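Local coordinates for cellulose hydrolase (Bacillus licheniformis, PDB 4YZT), which hydrolyses internal beta-1,4-glucosidic bonds of cellulose as a family 5 endoglucanase with a TIM-barrel catalytic domain, at residues N51-D62 against N306-R316; V267-L275 against Y286-A294. All coordinates share one frame; numbering follows the deposited sequence.

Contact 1 of 2, residues N51-D62 against N306-R316. With BGC (beta-D-glucopyranose), chain B; BGC (beta-D-glucopyranose), chain C; BGC (beta-D-glucopyranose), chain D.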
loop_
_atom_site.group_PDB
_atom_site.type_symbol
_atom_site.label_atom_id
_atom_site.label_comp_id
_atom_site.label_asym_id
_atom_site.label_seq_id
_atom_site.Cartn_x
_atom_site.Cartn_y
_atom_site.Cartn_z
ATOM N N ASN A 51 -1.520 14.155 6.632
ATOM C CA ASN A 51 -0.278 13.774 7.325
ATOM C C ASN A 51 1.027 14.200 6.638
ATOM O O ASN A 51 2.096 14.107 7.244
ATOM C CB ASN A 51 -0.250 12.253 7.523
ATOM C CG ASN A 51 -0.347 11.499 6.201
ATOM O OD1 ASN A 51 -1.358 11.589 5.497
ATOM N ND2 ASN A 51 0.706 10.755 5.858
ATOM N N ASN A 52 0.951 14.634 5.383
ATOM C CA ASN A 52 2.129 15.159 4.690
ATOM C C ASN A 52 2.072 16.667 4.546
ATOM O O ASN A 52 1.005 17.217 4.319
ATOM C CB ASN A 52 2.270 14.543 3.301
ATOM C CG ASN A 52 2.308 13.041 3.333
ATOM O OD1 ASN A 52 3.261 12.446 3.850
ATOM N ND2 ASN A 52 1.269 12.404 2.769
ATOM N N PRO A 53 3.227 17.345 4.645
ATOM C CA PRO A 53 3.287 18.773 4.323
ATOM C C PRO A 53 3.220 18.968 2.811
ATOM O O PRO A 53 3.299 17.973 2.091
ATOM C CB PRO A 53 4.652 19.188 4.868
ATOM C CG PRO A 53 5.486 17.968 4.632
ATOM C CD PRO A 53 4.573 16.784 4.881
ATOM N N PRO A 54 3.074 20.213 2.331
ATOM C CA PRO A 54 3.158 20.398 0.876
ATOM C C PRO A 54 4.474 19.829 0.330
ATOM O O PRO A 54 5.539 19.999 0.945
ATOM C CB PRO A 54 3.074 21.915 0.707
ATOM C CG PRO A 54 2.304 22.384 1.932
ATOM C CD PRO A 54 2.744 21.466 3.037
ATOM N N VAL A 55 4.390 19.129 -0.798
ATOM C CA VAL A 55 5.525 18.353 -1.278
ATOM C C VAL A 55 6.692 19.268 -1.630
ATOM O O VAL A 55 6.512 20.344 -2.206
ATOM C CB VAL A 55 5.139 17.468 -2.502
ATOM C CG1 VAL A 55 4.623 18.323 -3.655
ATOM C CG2 VAL A 55 6.326 16.599 -2.937
ATOM N N ARG A 56 7.891 18.854 -1.228
ATOM C CA ARG A 56 9.107 19.555 -1.598
ATOM C C ARG A 56 9.588 19.050 -2.950
ATOM O O ARG A 56 9.406 17.879 -3.268
ATOM C CB ARG A 56 10.194 19.352 -0.539
ATOM C CG ARG A 56 9.701 19.524 0.883
ATOM C CD ARG A 56 9.788 20.965 1.340
ATOM N NE ARG A 56 11.101 21.543 1.060
ATOM C CZ ARG A 56 12.214 21.223 1.719
ATOM N NH1 ARG A 56 12.181 20.318 2.695
ATOM N NH2 ARG A 56 13.364 21.803 1.397
ATOM N N GLU A 57 10.192 19.929 -3.741
ATOM C CA GLU A 57 10.705 19.528 -5.048
ATOM C C GLU A 57 11.635 18.308 -4.945
ATOM O O GLU A 57 11.579 17.414 -5.789
ATOM C CB GLU A 57 11.434 20.697 -5.727
ATOM C CG GLU A 57 11.830 20.415 -7.172
ATOM C CD GLU A 57 12.629 21.546 -7.805
ATOM O OE1 GLU A 57 12.680 22.655 -7.231
ATOM O OE2 GLU A 57 13.211 21.323 -8.882
ATOM N N HIS A 58 12.453 18.242 -3.894
ATOM C CA HIS A 58 13.479 17.208 -3.826
ATOM C C HIS A 58 12.896 15.820 -3.592
ATOM O O HIS A 58 13.573 14.814 -3.805
ATOM C CB HIS A 58 14.529 17.532 -2.747
ATOM C CG HIS A 58 14.007 17.507 -1.343
ATOM N ND1 HIS A 58 14.048 18.610 -0.520
ATOM C CD2 HIS A 58 13.460 16.509 -0.607
ATOM C CE1 HIS A 58 13.533 18.299 0.658
ATOM N NE2 HIS A 58 13.162 17.033 0.629
ATOM N N THR A 59 11.631 15.752 -3.191
ATOM C CA THR A 59 10.981 14.462 -3.047
ATOM C C THR A 59 10.923 13.758 -4.406
ATOM O O THR A 59 11.084 12.534 -4.485
ATOM C CB THR A 59 9.581 14.622 -2.422
ATOM O OG1 THR A 59 9.735 15.094 -1.073
ATOM C CG2 THR A 59 8.827 13.309 -2.405
ATOM N N PHE A 60 10.745 14.518 -5.488
ATOM C CA PHE A 60 10.718 13.900 -6.812
ATOM C C PHE A 60 12.099 13.399 -7.234
ATOM O O PHE A 60 12.214 12.389 -7.932
ATOM C CB PHE A 60 10.132 14.869 -7.842
ATOM C CG PHE A 60 8.653 15.079 -7.662
ATOM C CD1 PHE A 60 7.761 14.104 -8.063
ATOM C CD2 PHE A 60 8.162 16.223 -7.027
ATOM C CE1 PHE A 60 6.387 14.250 -7.866
ATOM C CE2 PHE A 60 6.781 16.385 -6.834
ATOM C CZ PHE A 60 5.897 15.399 -7.259
ATOM N N ASP A 61 13.141 14.086 -6.785
ATOM C CA ASP A 61 14.496 13.601 -7.003
ATOM C C ASP A 61 14.717 12.291 -6.246
ATOM O O ASP A 61 15.413 11.402 -6.733
ATOM C CB ASP A 61 15.511 14.650 -6.575
ATOM C CG ASP A 61 15.533 15.840 -7.508
ATOM O OD1 ASP A 61 15.564 15.656 -8.752
ATOM O OD2 ASP A 61 15.503 16.962 -6.987
ATOM N N ASP A 62 14.119 12.184 -5.060
ATOM C CA ASP A 62 14.255 10.997 -4.228
ATOM C C ASP A 62 13.549 9.813 -4.884
ATOM O O ASP A 62 14.036 8.682 -4.848
ATOM C CB ASP A 62 13.684 11.246 -2.818
ATOM C CG ASP A 62 14.553 12.191 -1.976
ATOM O OD1 ASP A 62 15.743 12.356 -2.289
ATOM O OD2 ASP A 62 14.035 12.770 -0.989
ATOM N N ASN A 306 0.817 6.502 1.075
ATOM C CA ASN A 306 0.172 7.670 1.664
ATOM C C ASN A 306 1.119 8.554 2.488
ATOM O O ASN A 306 0.682 9.518 3.110
ATOM C CB ASN A 306 -1.030 7.254 2.527
ATOM C CG ASN A 306 -0.635 6.496 3.797
ATOM O OD1 ASN A 306 0.546 6.289 4.091
ATOM N ND2 ASN A 306 -1.645 6.092 4.568
ATOM N N GLY A 307 2.408 8.219 2.487
ATOM C CA GLY A 307 3.393 9.011 3.200
ATOM C C GLY A 307 3.781 8.397 4.535
ATOM O O GLY A 307 4.806 8.750 5.117
ATOM N N ASN A 308 2.960 7.468 5.011
ATOM C CA ASN A 308 3.218 6.770 6.260
ATOM C C ASN A 308 3.733 5.352 6.084
ATOM O O ASN A 308 4.424 4.836 6.972
ATOM C CB ASN A 308 1.949 6.722 7.118
ATOM C CG ASN A 308 1.642 8.041 7.772
ATOM O OD1 ASN A 308 2.542 8.843 8.032
ATOM N ND2 ASN A 308 0.362 8.278 8.054
ATOM N N ASP A 309 3.391 4.716 4.965
ATOM C CA ASP A 309 3.575 3.270 4.842
ATOM C C ASP A 309 4.889 2.878 4.173
ATOM O O ASP A 309 5.428 1.835 4.503
ATOM C CB ASP A 309 2.413 2.629 4.044
ATOM C CG ASP A 309 1.112 2.587 4.815
ATOM O OD1 ASP A 309 1.165 2.632 6.065
ATOM O OD2 ASP A 309 0.016 2.539 4.203
ATOM N N GLN A 310 5.428 3.709 3.282
ATOM C CA GLN A 310 6.667 3.329 2.595
ATOM C C GLN A 310 7.729 4.415 2.700
ATOM O O GLN A 310 8.515 4.417 3.637
ATOM C CB GLN A 310 6.379 2.991 1.130
ATOM C CG GLN A 310 5.226 1.988 0.899
ATOM C CD GLN A 310 5.450 0.625 1.544
ATOM O OE1 GLN A 310 6.551 0.297 2.000
ATOM N NE2 GLN A 310 4.389 -0.176 1.598
ATOM N N PHE A 311 7.765 5.339 1.748
ATOM C CA PHE A 311 8.824 6.348 1.745
ATOM C C PHE A 311 8.622 7.451 2.796
ATOM O O PHE A 311 7.604 8.150 2.805
ATOM C CB PHE A 311 8.951 6.983 0.363
ATOM C CG PHE A 311 10.090 7.956 0.257
ATOM C CD1 PHE A 311 11.395 7.517 0.409
ATOM C CD2 PHE A 311 9.862 9.303 -0.003
ATOM C CE1 PHE A 311 12.469 8.398 0.319
ATOM C CE2 PHE A 311 10.927 10.195 -0.100
ATOM C CZ PHE A 311 12.227 9.744 0.067
ATOM N N ASP A 312 9.620 7.620 3.667
ATOM C CA ASP A 312 9.610 8.691 4.665
ATOM C C ASP A 312 10.213 9.942 4.038
ATOM O O ASP A 312 11.434 10.060 3.932
ATOM C CB ASP A 312 10.397 8.271 5.916
ATOM C CG ASP A 312 10.354 9.314 7.048
ATOM O OD1 ASP A 312 10.175 10.524 6.795
ATOM O OD2 ASP A 312 10.538 8.909 8.219
ATOM N N ARG A 313 9.356 10.870 3.623
ATOM C CA ARG A 313 9.788 12.069 2.908
ATOM C C ARG A 313 10.668 13.002 3.734
ATOM O O ARG A 313 11.543 13.667 3.181
ATOM C CB ARG A 313 8.566 12.850 2.404
ATOM C CG ARG A 313 7.659 12.016 1.492
ATOM C CD ARG A 313 6.385 12.783 1.118
ATOM N NE ARG A 313 5.360 11.897 0.564
ATOM C CZ ARG A 313 4.134 12.304 0.255
ATOM N NH1 ARG A 313 3.802 13.578 0.443
ATOM N NH2 ARG A 313 3.250 11.445 -0.233
ATOM N N ALA A 314 10.431 13.074 5.042
ATOM C CA ALA A 314 11.216 13.963 5.897
ATOM C C ALA A 314 12.628 13.425 6.100
ATOM O O ALA A 314 13.602 14.179 6.025
ATOM C CB ALA A 314 10.528 14.173 7.255
ATOM N N GLU A 315 12.735 12.129 6.379
ATOM C CA GLU A 315 14.038 11.480 6.534
ATOM C C GLU A 315 14.707 11.212 5.196
ATOM O O GLU A 315 15.924 10.986 5.135
ATOM C CB GLU A 315 13.897 10.166 7.307
ATOM C CG GLU A 315 13.533 10.363 8.754
ATOM C CD GLU A 315 14.534 11.242 9.462
ATOM O OE1 GLU A 315 15.743 10.898 9.449
ATOM O OE2 GLU A 315 14.116 12.286 10.011
ATOM N N ARG A 316 13.902 11.241 4.136
ATOM C CA ARG A 316 14.341 10.936 2.779
ATOM C C ARG A 316 14.916 9.523 2.699
ATOM O O ARG A 316 15.959 9.292 2.088
ATOM C CB ARG A 316 15.351 11.969 2.299
ATOM C CG ARG A 316 14.855 13.403 2.479
ATOM C CD ARG A 316 15.803 14.423 1.877
ATOM N NE ARG A 316 15.966 14.251 0.435
ATOM C CZ ARG A 316 16.699 15.057 -0.324
ATOM N NH1 ARG A 316 17.334 16.082 0.228
ATOM N NH2 ARG A 316 16.802 14.837 -1.626
HETATM C C2 BGC B . -7.369 10.575 6.469
HETATM C C3 BGC B . -6.650 11.751 7.066
HETATM C C4 BGC B . -5.393 11.370 7.757
HETATM C C5 BGC B . -4.541 10.520 6.864
HETATM C C6 BGC B . -3.369 10.020 7.639
HETATM C C1 BGC B . -6.465 9.827 5.538
HETATM O O2 BGC B . -8.549 10.980 5.755
HETATM O O3 BGC B . -7.537 12.415 7.994
HETATM O O4 BGC B . -4.537 12.520 8.062
HETATM O O5 BGC B . -5.299 9.380 6.306
HETATM O O6 BGC B . -3.843 9.136 8.622
HETATM C C2 BGC C . -5.202 6.705 2.441
HETATM C C3 BGC C . -5.621 7.136 3.811
HETATM C C4 BGC C . -6.586 8.277 3.727
HETATM C C5 BGC C . -7.779 7.911 2.863
HETATM C C6 BGC C . -8.707 9.092 2.747
HETATM C C1 BGC C . -6.404 6.357 1.600
HETATM O O2 BGC C . -4.308 5.571 2.492
HETATM O O3 BGC C . -4.430 7.481 4.584
HETATM O O4 BGC C . -7.117 8.683 5.049
HETATM O O5 BGC C . -7.365 7.483 1.510
HETATM O O6 BGC C . -9.924 8.700 2.114
HETATM C C2 BGC D . -3.603 13.671 9.939
HETATM C C3 BGC D . -3.919 14.411 11.138
HETATM C C4 BGC D . -4.907 15.498 10.892
HETATM C C5 BGC D . -6.202 14.984 10.215
HETATM C C6 BGC D . -7.013 16.072 9.799
HETATM C C1 BGC D . -4.830 13.129 9.298
HETATM O O2 BGC D . -2.641 12.562 10.264
HETATM O O3 BGC D . -2.685 15.023 11.687
HETATM O O4 BGC D . -5.262 16.135 12.127
HETATM O O5 BGC D . -5.786 14.212 8.995
HETATM O O6 BGC D . -7.865 15.604 8.806
HETATM O O HOH W 1 3.461 10.897 6.962
HETATM O O HOH W 2 5.252 15.913 1.244
HETATM O O HOH W 3 11.819 16.201 3.065
HETATM O O HOH W 4 11.631 13.712 0.228
#

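Contact 2 of 2, residues V267-L275 against Y286-A294. With BGC (beta-D-glucopyranose), chain E.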
loop_
_atom_site.group_PDB
_atom_site.type_symbol
_atom_site.label_atom_id
_atom_site.label_comp_id
_atom_site.label_asym_id
_atom_site.label_seq_id
_atom_site.Cartn_x
_atom_site.Cartn_y
_atom_site.Cartn_z
ATOM N N VAL A 267 -3.181 -1.039 -19.850
ATOM C CA VAL A 267 -3.835 -1.039 -18.549
ATOM C C VAL A 267 -2.897 -0.530 -17.455
ATOM O O VAL A 267 -1.711 -0.916 -17.384
ATOM C CB VAL A 267 -4.358 -2.454 -18.186
ATOM C CG1 VAL A 267 -4.869 -2.510 -16.744
ATOM C CG2 VAL A 267 -5.472 -2.882 -19.158
ATOM N N ILE A 268 -3.438 0.357 -16.622
ATOM C CA ILE A 268 -2.737 0.859 -15.450
ATOM C C ILE A 268 -3.437 0.411 -14.176
ATOM O O ILE A 268 -4.622 0.669 -13.987
ATOM C CB ILE A 268 -2.654 2.406 -15.434
ATOM C CG1 ILE A 268 -1.749 2.917 -16.549
ATOM C CG2 ILE A 268 -2.123 2.913 -14.068
ATOM C CD1 ILE A 268 -1.711 4.453 -16.664
ATOM N N ILE A 269 -2.698 -0.262 -13.306
ATOM C CA ILE A 269 -3.180 -0.544 -11.961
ATOM C C ILE A 269 -2.841 0.697 -11.141
ATOM O O ILE A 269 -1.694 0.873 -10.722
ATOM C CB ILE A 269 -2.525 -1.806 -11.384
ATOM C CG1 ILE A 269 -2.797 -3.015 -12.287
ATOM C CG2 ILE A 269 -3.029 -2.094 -9.995
ATOM C CD1 ILE A 269 -1.744 -4.100 -12.177
ATOM N N GLY A 270 -3.814 1.590 -10.986
ATOM C CA GLY A 270 -3.526 2.909 -10.431
ATOM C C GLY A 270 -3.101 2.899 -8.975
ATOM O O GLY A 270 -2.400 3.816 -8.520
ATOM N N GLU A 271 -3.543 1.878 -8.238
ATOM C CA GLU A 271 -3.138 1.696 -6.843
ATOM C C GLU A 271 -3.066 0.222 -6.472
ATOM O O GLU A 271 -3.968 -0.555 -6.813
ATOM C CB GLU A 271 -4.115 2.391 -5.868
ATOM C CG GLU A 271 -4.293 3.905 -6.055
ATOM C CD GLU A 271 -5.261 4.505 -5.059
ATOM O OE1 GLU A 271 -5.479 3.871 -3.993
ATOM O OE2 GLU A 271 -5.807 5.608 -5.323
ATOM N N TYR A 272 -2.013 -0.143 -5.746
ATOM C CA TYR A 272 -1.881 -1.437 -5.084
ATOM C C TYR A 272 -0.928 -1.251 -3.908
ATOM O O TYR A 272 -0.189 -0.254 -3.842
ATOM C CB TYR A 272 -1.339 -2.529 -6.029
ATOM C CG TYR A 272 0.147 -2.400 -6.227
ATOM C CD1 TYR A 272 1.048 -3.118 -5.433
ATOM C CD2 TYR A 272 0.659 -1.518 -7.170
ATOM C CE1 TYR A 272 2.424 -2.964 -5.587
ATOM C CE2 TYR A 272 2.033 -1.366 -7.343
ATOM C CZ TYR A 272 2.906 -2.080 -6.538
ATOM O OH TYR A 272 4.260 -1.909 -6.703
ATOM N N GLY A 273 -0.918 -2.223 -3.000
ATOM C CA GLY A 273 0.073 -2.232 -1.942
ATOM C C GLY A 273 -0.523 -2.572 -0.594
ATOM O O GLY A 273 -1.741 -2.651 -0.438
ATOM N N THR A 274 0.335 -2.775 0.402
ATOM C CA THR A 274 -0.179 -3.062 1.732
ATOM C C THR A 274 -0.515 -1.752 2.422
ATOM O O THR A 274 -0.020 -0.684 2.041
ATOM C CB THR A 274 0.812 -3.904 2.587
ATOM O OG1 THR A 274 2.121 -3.316 2.560
ATOM C CG2 THR A 274 0.893 -5.316 2.032
ATOM N N LEU A 275 -1.386 -1.850 3.418
ATOM C CA LEU A 275 -1.970 -0.702 4.092
ATOM C C LEU A 275 -1.879 -0.918 5.594
ATOM O O LEU A 275 -2.868 -0.766 6.313
ATOM C CB LEU A 275 -3.437 -0.503 3.673
ATOM C CG LEU A 275 -3.750 -0.320 2.176
ATOM C CD1 LEU A 275 -5.266 -0.207 1.959
ATOM C CD2 LEU A 275 -3.015 0.893 1.593
ATOM N N TYR A 286 4.133 -10.808 -1.037
ATOM C CA TYR A 286 2.956 -10.196 -1.645
ATOM C C TYR A 286 3.361 -9.216 -2.751
ATOM O O TYR A 286 2.842 -9.265 -3.876
ATOM C CB TYR A 286 2.112 -9.488 -0.577
ATOM C CG TYR A 286 0.824 -8.899 -1.113
ATOM C CD1 TYR A 286 0.786 -7.607 -1.624
ATOM C CD2 TYR A 286 -0.354 -9.645 -1.131
ATOM C CE1 TYR A 286 -0.388 -7.072 -2.129
ATOM C CE2 TYR A 286 -1.521 -9.106 -1.622
ATOM C CZ TYR A 286 -1.531 -7.833 -2.127
ATOM O OH TYR A 286 -2.700 -7.296 -2.627
ATOM N N HIS A 287 4.304 -8.333 -2.446
ATOM C CA HIS A 287 4.686 -7.330 -3.433
ATOM C C HIS A 287 5.384 -7.967 -4.639
ATOM O O HIS A 287 5.063 -7.640 -5.785
ATOM C CB HIS A 287 5.563 -6.257 -2.793
ATOM C CG HIS A 287 4.788 -5.255 -1.992
ATOM N ND1 HIS A 287 4.367 -5.497 -0.703
ATOM C CD2 HIS A 287 4.347 -4.010 -2.304
ATOM C CE1 HIS A 287 3.706 -4.444 -0.249
ATOM N NE2 HIS A 287 3.677 -3.528 -1.202
ATOM N N ASP A 288 6.312 -8.890 -4.403
ATOM C CA ASP A 288 6.992 -9.541 -5.516
ATOM C C ASP A 288 6.013 -10.308 -6.395
ATOM O O ASP A 288 6.090 -10.253 -7.620
ATOM C CB ASP A 288 8.081 -10.500 -5.028
ATOM C CG ASP A 288 8.769 -11.211 -6.177
ATOM O OD1 ASP A 288 9.589 -10.573 -6.879
ATOM O OD2 ASP A 288 8.475 -12.405 -6.398
ATOM N N THR A 289 5.084 -11.014 -5.758
ATOM C CA THR A 289 4.137 -11.837 -6.495
ATOM C C THR A 289 3.205 -10.964 -7.317
ATOM O O THR A 289 3.021 -11.211 -8.513
ATOM C CB THR A 289 3.302 -12.731 -5.554
ATOM O OG1 THR A 289 4.182 -13.567 -4.790
ATOM C CG2 THR A 289 2.342 -13.608 -6.347
ATOM N N PHE A 290 2.623 -9.942 -6.688
ATOM C CA PHE A 290 1.701 -9.088 -7.425
ATOM C C PHE A 290 2.385 -8.304 -8.542
ATOM O O PHE A 290 1.861 -8.225 -9.652
ATOM C CB PHE A 290 0.972 -8.100 -6.517
ATOM C CG PHE A 290 -0.038 -7.287 -7.262
ATOM C CD1 PHE A 290 -1.230 -7.867 -7.673
ATOM C CD2 PHE A 290 0.219 -5.963 -7.601
ATOM C CE1 PHE A 290 -2.156 -7.144 -8.398
ATOM C CE2 PHE A 290 -0.708 -5.227 -8.321
ATOM C CZ PHE A 290 -1.892 -5.815 -8.719
ATOM N N VAL A 291 3.540 -7.714 -8.266
ATOM C CA VAL A 291 4.171 -6.900 -9.301
ATOM C C VAL A 291 4.631 -7.778 -10.471
ATOM O O VAL A 291 4.511 -7.372 -11.631
ATOM C CB VAL A 291 5.345 -6.075 -8.733
ATOM C CG1 VAL A 291 6.050 -5.279 -9.861
ATOM C CG2 VAL A 291 4.816 -5.125 -7.677
ATOM N N ARG A 292 5.131 -8.979 -10.180
ATOM C CA ARG A 292 5.529 -9.891 -11.255
ATOM C C ARG A 292 4.323 -10.310 -12.089
ATOM O O ARG A 292 4.431 -10.454 -13.296
ATOM C CB ARG A 292 6.255 -11.134 -10.711
ATOM C CG ARG A 292 7.675 -10.842 -10.223
ATOM C CD ARG A 292 8.590 -12.064 -10.254
ATOM N NE ARG A 292 8.324 -13.027 -9.187
ATOM C CZ ARG A 292 7.576 -14.120 -9.327
ATOM N NH1 ARG A 292 7.002 -14.387 -10.492
ATOM N NH2 ARG A 292 7.396 -14.943 -8.298
ATOM N N LEU A 293 3.171 -10.504 -11.453
ATOM C CA LEU A 293 1.967 -10.863 -12.197
ATOM C C LEU A 293 1.489 -9.703 -13.080
ATOM O O LEU A 293 1.119 -9.914 -14.239
ATOM C CB LEU A 293 0.852 -11.308 -11.251
ATOM C CG LEU A 293 1.017 -12.697 -10.637
ATOM C CD1 LEU A 293 -0.003 -12.918 -9.493
ATOM C CD2 LEU A 293 0.856 -13.759 -11.727
ATOM N N ALA A 294 1.505 -8.485 -12.543
ATOM C CA ALA A 294 1.179 -7.305 -13.344
ATOM C C ALA A 294 2.120 -7.206 -14.557
ATOM O O ALA A 294 1.687 -6.993 -15.690
ATOM C CB ALA A 294 1.261 -6.045 -12.497
HETATM C C2 BGC E . -8.203 5.585 -2.670
HETATM C C3 BGC E . -7.105 6.100 -1.807
HETATM C C4 BGC E . -7.109 5.466 -0.487
HETATM C C5 BGC E . -6.994 3.952 -0.668
HETATM C C6 BGC E . -6.886 3.143 0.596
HETATM C C1 BGC E . -7.991 4.096 -2.695
HETATM O O1 BGC E . -8.634 3.393 -3.716
HETATM O O2 BGC E . -8.090 6.065 -4.046
HETATM O O3 BGC E . -7.123 7.593 -1.697
HETATM O O4 BGC E . -5.986 6.010 0.295
HETATM O O5 BGC E . -8.189 3.513 -1.389
HETATM O O6 BGC E . -8.121 3.266 1.284
HETATM O O HOH W 5 -2.435 -4.620 -3.324
#

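Contact 1 of 2, residues N51-D62 against N306-R316
Arg316 reaches Asp62 and His58 with different parts of one side chain. Its CB and CG each pass 3.6 Å from Asp62 OD2, and its CD is about equally near that oxygen and His58 NE2. A bend at chi3 (61°) then turns the guanidinium so that NE and NH2 form a side-on salt bridge, each hydrogen-bonded to one carboxylate oxygen: NE to Asp62 OD2 at 2.8 Å, on the syn lone pair, and NH2 to Asp62 OD1, also at 2.8 Å. The same group lies on the His58 ring, planes 21° apart, with His58 CD2 over the guanidinium centre. With an alanine in place of Asp62, the Arg316 guanidinium would probably lose its charged mate and be freer to turn off the imidazole, and the water shared with Thr59 OG1 and Arg313 O would lose one partner.

In this TIM barrel the loop after the last barrel strand, 299-303, thus meets the start of helix 57-66 and the loop before it, which borders the glucan-binding cleft. There Asn306 O accepts from Asn51 ND2 at 3.0 Å and from Asn52 ND2 at 3.0 Å, the two donors arriving from opposite faces of the carbonyl plane. Asn52 also spreads its amide over one face of the Arg313 guanidinium, planes 16° apart, while Arg313 NH1 bonds Thr40 OG1 and NH2 bonds Gly38 O. Gly307 has a positive phi, and a side chain there would collide with Asn52 OD1. On the cleft side, Asn306 ND2 donates to O3 of the chain C glucose at 3.1 Å, and Asn51 OD1, bonded to Asn39, faces C6 of the chain B glucose.

Contact 2 of 2, residues V267-L275 against Y286-A294
Tyr272 meets three residues of 286-294, part of helix 280-296, with its ring set obliquely to them, and no direct hydrogen bond crosses between the segments. With CG between the backbone N and the carbonyl carbon (chi1 77°), the ring meets Phe290 with centroids 5.2 Å apart and planes at 37°. The closest atoms of that pair are Tyr272 CB and Phe290 CE2, at 3.6 Å. Farther out, Val291 CG2 abuts the phenol oxygen, and Tyr272 CE1 lies 3.9 Å from His287 CD2. The imidazole of His287, its ND1 bonded to Lys283 O, continues past Gly273 CA and brings CE1 to 3.4 Å from Thr274 OG1, which sits near the ring plane. Phe290 turns its CZ to Ile269 CD1, and that methyl also touches Ala294 CB at 3.6 Å. A water links Gly273 N to Tyr286 OH, which is bonded to Ser226 O as well. On the opposite side of the strand, Glu271 OE2 accepts from O2 of the chain E glucose and is salt-bridged to Arg72, while OE1 bonds Tyr225 OH. Strand and helix run nearly antiparallel, at 153°, as the first two elements of a beta-alpha-beta unit completed by strand 299-303, whose Trp303 stacks on Tyr272; helices 243-261 and 321-330 pack against helix 280-296.

In the fold
From the N terminus, the chain passes strand 34-36, the first of the barrel, and reaches 51-62 in the loop and helix that follow it. Contact 1 closes only after 243 further residues, when 306-316 follows the eighth strand, so it joins the segments that come after the first and the last strand, where the barrel closes. Contact 2 is nested inside that long loop: 267-275 and 286-294 are separated by ten residues and join the seventh strand to the helix behind it. Their centres lie 21 Å apart, yet the contacts touch through Asp309 OD2, 3.8 Å from Leu275 CA. Each also contributes residues to the glucan pocket, Asn51 and Asn306 from contact 1, Glu271 and Leu275 from contact 2.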